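Local coordinates for putative endonuclease/exonuclease/phosphatase family protein (Bacteroides vulgatus ATCC 8482, PDB 3G6S) that probably acts as a nuclease of the endonuclease/exonuclease/phosphatase family, hydrolysing phosphodiester bonds, at residues P240-E245 and D250-L255; I131-N136 and K159-E164. All coordinates share one frame; numbering follows the deposited sequence.

Interaction 1 of 2, residues P240-E245 and D250-L255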
# COMPACT_ATOMS: atom_id res chain seq x y z
N PRO A 240 -7.75 5.92 11.17
CA PRO A 240 -8.12 5.63 12.56
C PRO A 240 -6.96 5.78 13.53
O PRO A 240 -5.85 5.33 13.25
CB PRO A 240 -8.65 4.20 12.49
CG PRO A 240 -7.82 3.60 11.38
CD PRO A 240 -7.86 4.70 10.34
N ALA A 241 -7.22 6.42 14.67
CA ALA A 241 -6.18 6.60 15.67
C ALA A 241 -5.79 5.24 16.24
O ALA A 241 -6.63 4.35 16.38
CB ALA A 241 -6.67 7.51 16.79
N GLU A 242 -4.52 5.09 16.54
CA GLU A 242 -4.03 3.85 17.09
C GLU A 242 -4.57 3.72 18.51
O GLU A 242 -4.92 4.71 19.14
CB GLU A 242 -2.49 3.84 17.06
CG GLU A 242 -1.75 4.88 17.92
CD GLU A 242 -2.09 6.34 17.60
OE1 GLU A 242 -2.40 6.68 16.43
OE2 GLU A 242 -2.00 7.17 18.53
N VAL A 243 -4.67 2.49 19.01
CA VAL A 243 -5.17 2.26 20.36
C VAL A 243 -4.06 1.61 21.17
O VAL A 243 -3.68 0.48 20.90
CB VAL A 243 -6.41 1.34 20.35
CG1 VAL A 243 -7.02 1.30 21.73
CG2 VAL A 243 -7.42 1.84 19.33
N PRO A 244 -3.53 2.33 22.17
CA PRO A 244 -2.45 1.83 23.04
C PRO A 244 -2.63 0.42 23.61
O PRO A 244 -1.65 -0.29 23.81
CB PRO A 244 -2.36 2.90 24.12
CG PRO A 244 -2.66 4.15 23.34
CD PRO A 244 -3.87 3.72 22.52
N GLU A 245 -3.87 0.03 23.86
CA GLU A 245 -4.16 -1.30 24.39
C GLU A 245 -4.18 -2.32 23.25
O GLU A 245 -3.36 -3.24 23.21
CB GLU A 245 -5.51 -1.31 25.12
CG GLU A 245 -5.64 -0.32 26.29
CD GLU A 245 -6.09 1.08 25.86
OE1 GLU A 245 -5.32 1.78 25.16
OE2 GLU A 245 -7.22 1.48 26.22
N ASP A 250 2.73 -0.44 14.20
CA ASP A 250 3.39 0.81 14.56
C ASP A 250 2.89 1.89 13.60
O ASP A 250 3.14 3.08 13.80
CB ASP A 250 4.92 0.69 14.49
CG ASP A 250 5.40 0.04 13.22
OD1 ASP A 250 4.66 0.06 12.21
OD2 ASP A 250 6.53 -0.50 13.22
N HIS A 251 2.18 1.46 12.56
CA HIS A 251 1.61 2.37 11.58
C HIS A 251 0.08 2.42 11.69
O HIS A 251 -0.54 1.54 12.29
CB HIS A 251 1.94 1.93 10.15
CG HIS A 251 3.31 2.30 9.69
ND1 HIS A 251 4.44 1.60 10.07
CD2 HIS A 251 3.73 3.26 8.84
CE1 HIS A 251 5.49 2.11 9.47
NE2 HIS A 251 5.09 3.12 8.71
N ASN A 252 -0.50 3.46 11.12
CA ASN A 252 -1.95 3.62 11.08
C ASN A 252 -2.38 3.41 9.63
O ASN A 252 -1.80 3.96 8.71
CB ASN A 252 -2.37 5.01 11.54
CG ASN A 252 -2.55 5.12 13.05
OD1 ASN A 252 -2.68 4.10 13.75
ND2 ASN A 252 -2.59 6.35 13.56
N PRO A 253 -3.41 2.58 9.40
CA PRO A 253 -3.88 2.34 8.03
C PRO A 253 -4.61 3.57 7.49
O PRO A 253 -5.14 4.38 8.27
CB PRO A 253 -4.83 1.16 8.20
CG PRO A 253 -5.44 1.47 9.55
CD PRO A 253 -4.24 1.87 10.38
N GLN A 254 -4.63 3.72 6.17
CA GLN A 254 -5.33 4.84 5.56
C GLN A 254 -6.43 4.31 4.64
O GLN A 254 -6.14 3.71 3.61
CB GLN A 254 -4.38 5.71 4.73
CG GLN A 254 -4.97 7.08 4.42
CD GLN A 254 -4.34 7.77 3.20
OE1 GLN A 254 -3.13 7.71 2.99
NE2 GLN A 254 -5.17 8.43 2.42
N LEU A 255 -7.69 4.51 5.02
CA LEU A 255 -8.79 4.03 4.19
C LEU A 255 -9.24 5.11 3.20
O LEU A 255 -9.04 6.30 3.43
CB LEU A 255 -9.99 3.60 5.04
CG LEU A 255 -9.71 2.70 6.25
CD1 LEU A 255 -11.02 2.05 6.71
CD2 LEU A 255 -8.71 1.62 5.88

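Interaction 2 of 2, residues I131-N136 and K159-E164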
# COMPACT_ATOMS: atom_id res chain seq x y z
N ILE A 131 -12.56 -2.02 -15.53
CA ILE A 131 -11.15 -2.37 -15.45
C ILE A 131 -10.36 -1.25 -14.79
O ILE A 131 -10.58 -0.07 -15.05
CB ILE A 131 -10.56 -2.63 -16.87
CG1 ILE A 131 -10.97 -4.01 -17.37
CG2 ILE A 131 -9.05 -2.55 -16.83
CD1 ILE A 131 -12.40 -4.07 -17.79
N PHE A 132 -9.46 -1.63 -13.89
CA PHE A 132 -8.62 -0.67 -13.20
C PHE A 132 -7.36 -1.33 -12.72
O PHE A 132 -7.22 -2.54 -12.79
CB PHE A 132 -9.35 -0.04 -12.02
CG PHE A 132 -9.86 -1.02 -11.01
CD1 PHE A 132 -11.07 -1.68 -11.21
CD2 PHE A 132 -9.17 -1.24 -9.82
CE1 PHE A 132 -11.60 -2.53 -10.23
CE2 PHE A 132 -9.69 -2.09 -8.83
CZ PHE A 132 -10.91 -2.73 -9.04
N MSE A 133 -6.43 -0.53 -12.24
CA MSE A 133 -5.19 -1.11 -11.78
C MSE A 133 -4.84 -0.70 -10.37
O MSE A 133 -5.13 0.41 -9.93
CB MSE A 133 -4.07 -0.74 -12.73
CG MSE A 133 -2.73 -1.31 -12.34
SE MSE A 133 -1.37 -0.64 -13.49
CE MSE A 133 -0.20 -2.17 -13.43
N ALA A 134 -4.20 -1.61 -9.67
CA ALA A 134 -3.76 -1.36 -8.32
C ALA A 134 -2.27 -1.62 -8.26
O ALA A 134 -1.77 -2.63 -8.78
CB ALA A 134 -4.48 -2.29 -7.35
N VAL A 135 -1.55 -0.70 -7.63
CA VAL A 135 -0.11 -0.83 -7.47
C VAL A 135 0.19 -0.54 -6.01
O VAL A 135 -0.23 0.49 -5.47
CB VAL A 135 0.67 0.16 -8.38
CG1 VAL A 135 2.17 -0.01 -8.18
CG2 VAL A 135 0.32 -0.09 -9.83
N ASN A 136 0.90 -1.46 -5.37
CA ASN A 136 1.27 -1.35 -3.97
C ASN A 136 2.77 -1.43 -3.86
O ASN A 136 3.39 -2.33 -4.42
CB ASN A 136 0.65 -2.50 -3.18
CG ASN A 136 0.88 -2.35 -1.70
OD1 ASN A 136 0.58 -1.29 -1.13
ND2 ASN A 136 1.39 -3.40 -1.06
N LYS A 159 1.22 3.43 -17.13
CA LYS A 159 0.87 3.78 -18.50
C LYS A 159 1.08 2.59 -19.43
O LYS A 159 0.40 2.46 -20.45
CB LYS A 159 1.70 4.97 -19.00
CG LYS A 159 1.54 6.22 -18.16
CD LYS A 159 2.00 7.47 -18.90
CE LYS A 159 3.48 7.44 -19.24
NZ LYS A 159 3.87 8.73 -19.90
N GLU A 160 2.02 1.72 -19.07
CA GLU A 160 2.33 0.55 -19.88
C GLU A 160 1.23 -0.49 -19.79
O GLU A 160 0.75 -0.99 -20.80
CB GLU A 160 3.65 -0.06 -19.41
CG GLU A 160 4.08 -1.32 -20.16
CD GLU A 160 5.27 -2.01 -19.51
OE1 GLU A 160 6.26 -1.31 -19.19
OE2 GLU A 160 5.21 -3.25 -19.33
N ILE A 161 0.82 -0.81 -18.56
CA ILE A 161 -0.20 -1.83 -18.32
C ILE A 161 -1.65 -1.42 -18.54
O ILE A 161 -2.38 -2.09 -19.25
CB ILE A 161 -0.10 -2.39 -16.89
CG1 ILE A 161 1.12 -3.31 -16.77
CG2 ILE A 161 -1.36 -3.18 -16.54
CD1 ILE A 161 2.45 -2.60 -16.81
N VAL A 162 -2.07 -0.33 -17.91
CA VAL A 162 -3.46 0.08 -18.03
C VAL A 162 -3.67 1.39 -18.79
O VAL A 162 -4.81 1.83 -18.97
CB VAL A 162 -4.13 0.17 -16.62
CG1 VAL A 162 -3.91 1.55 -16.00
CG2 VAL A 162 -5.60 -0.16 -16.72
N GLY A 163 -2.59 2.00 -19.24
CA GLY A 163 -2.71 3.24 -20.00
C GLY A 163 -3.33 4.38 -19.22
O GLY A 163 -2.82 4.78 -18.18
N GLU A 164 -4.45 4.90 -19.72
CA GLU A 164 -5.14 6.01 -19.07
C GLU A 164 -6.37 5.58 -18.27
O GLU A 164 -7.19 6.42 -17.88
CB GLU A 164 -5.54 7.05 -20.12
CG GLU A 164 -6.16 6.45 -21.36
CD GLU A 164 -6.65 7.51 -22.33
OE1 GLU A 164 -5.88 8.46 -22.61
OE2 GLU A 164 -7.80 7.39 -22.82

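Interaction 1 of 2, residues P240-E245 and D250-L255
Glu-242 and Asn-252, both in loop, bring the two backbones nearest each other, their CA atoms 6.4 Å apart. The amide of Asn-252 donates from ND2 to Glu-242 OE1 at 2.9 Å, a bond bent little from straight (163°) that lies close to the amide plane and meets the carboxylate oxygen nearly end-on. Carboxylate and amide are almost coplanar, 23° apart. With CG flanked by backbone N and carbonyl carbon (chi1 64°) and a bend at chi2, Glu-242 brings its carboxylate to the amide; OE2 is hydrogen-bonded to Tyr-207 OH, so both ends of the carboxylate are gripped. Asparagine suits this buried place because its amide can give to Glu-242 while OD1 accepts a weak hydrogen bond from His-210.

Asn-252 directly follows Ser-249, Asp-250 and His-251, the Ser-Asp-His signature of the DNase I-like fold; there His-251 ND1 donates to Asp-250 OD1 over 2.6 Å, approaching from above the carboxylate plane.

Beyond the asparagine, two prolines meet: CG of Pro-240 touches CG of Pro-253 at 3.7 Å, and Pro-240 CD lies 3.4 Å from the carbonyl O of Pro-253. Their compact, rigid rings suit this loop-to-strand junction, where Pro-253 also rests on Phe-9.

Interaction 2 of 2, residues I131-N136 and K159-E164
The selenium-bearing tip of Met-133, modelled as selenomethionine, lies against Ile-161, with CE 3.5 Å from Ile-161 CG2 and equally near its CB, while SE stays 4.0 Å from that same CG2. The two side chains cross at about a right angle, and the methyl sits against the branch point of the isoleucine. The Met-133 chain runs straight out from the strand, with CG opposite the backbone N (chi1 -180°) and chi2 also extended, before bending at chi3; a long unbranched side chain can reach from the strand to the helix.

Nearer the strand backbone, the base of the same side chain meets Val-162, CB to CB at 4.0 Å. Here the short, branched valine fits: its CG1 lies by Met-133 CB, and its other methyl, CG2, comes within 4.2 Å of Ile-131 CG2. Only the CG2 branch of Ile-131 makes this touch, since the end of that side chain leads away.

These apolar contacts join Ile-161 of helix 144-161, together with Val-162, to strand 131-138 within a beta-alpha-beta crossover, whose second strand, 167-172, runs parallel beside the first. Gly-163 comes next after Val-162 and turns the chain with a positive phi of 62°, a shape that glycine adopts easily.

Further out, Trp-120 of strand 117-125 touches both Met-133 and Ile-161, adding an aromatic neighbour to the apolar cluster. Met-133 itself is fixed by backbone hydrogen bonds to Pro-166 and Val-168, and the carbonyl O of Val-162 accepts a hydrogen bond from Arg-165 NE.

Overall arrangement
Interaction 2 closes along the chain before interaction 1 opens. Their centres lie 29 Å apart on opposite sides of the chain's centre, and their nearest atoms stay about 10 Å apart, without touching. They belong to different sheets of the DNase I-like fold: strand 131-138 lies in the sheet that also holds 167-172 and 224-228, whereas strand 254-260 runs between 2-10 and 233-239 in the other. Interaction 2 ties a helix to its sheet, while interaction 1 joins two parts of the loop connecting the adjacent strands 233-239 and 254-260. His-251 and Gln-254, in the 250-255 segment, touch strand 224-228, so this segment reaches the other sheet at the Ser-Asp-His signature.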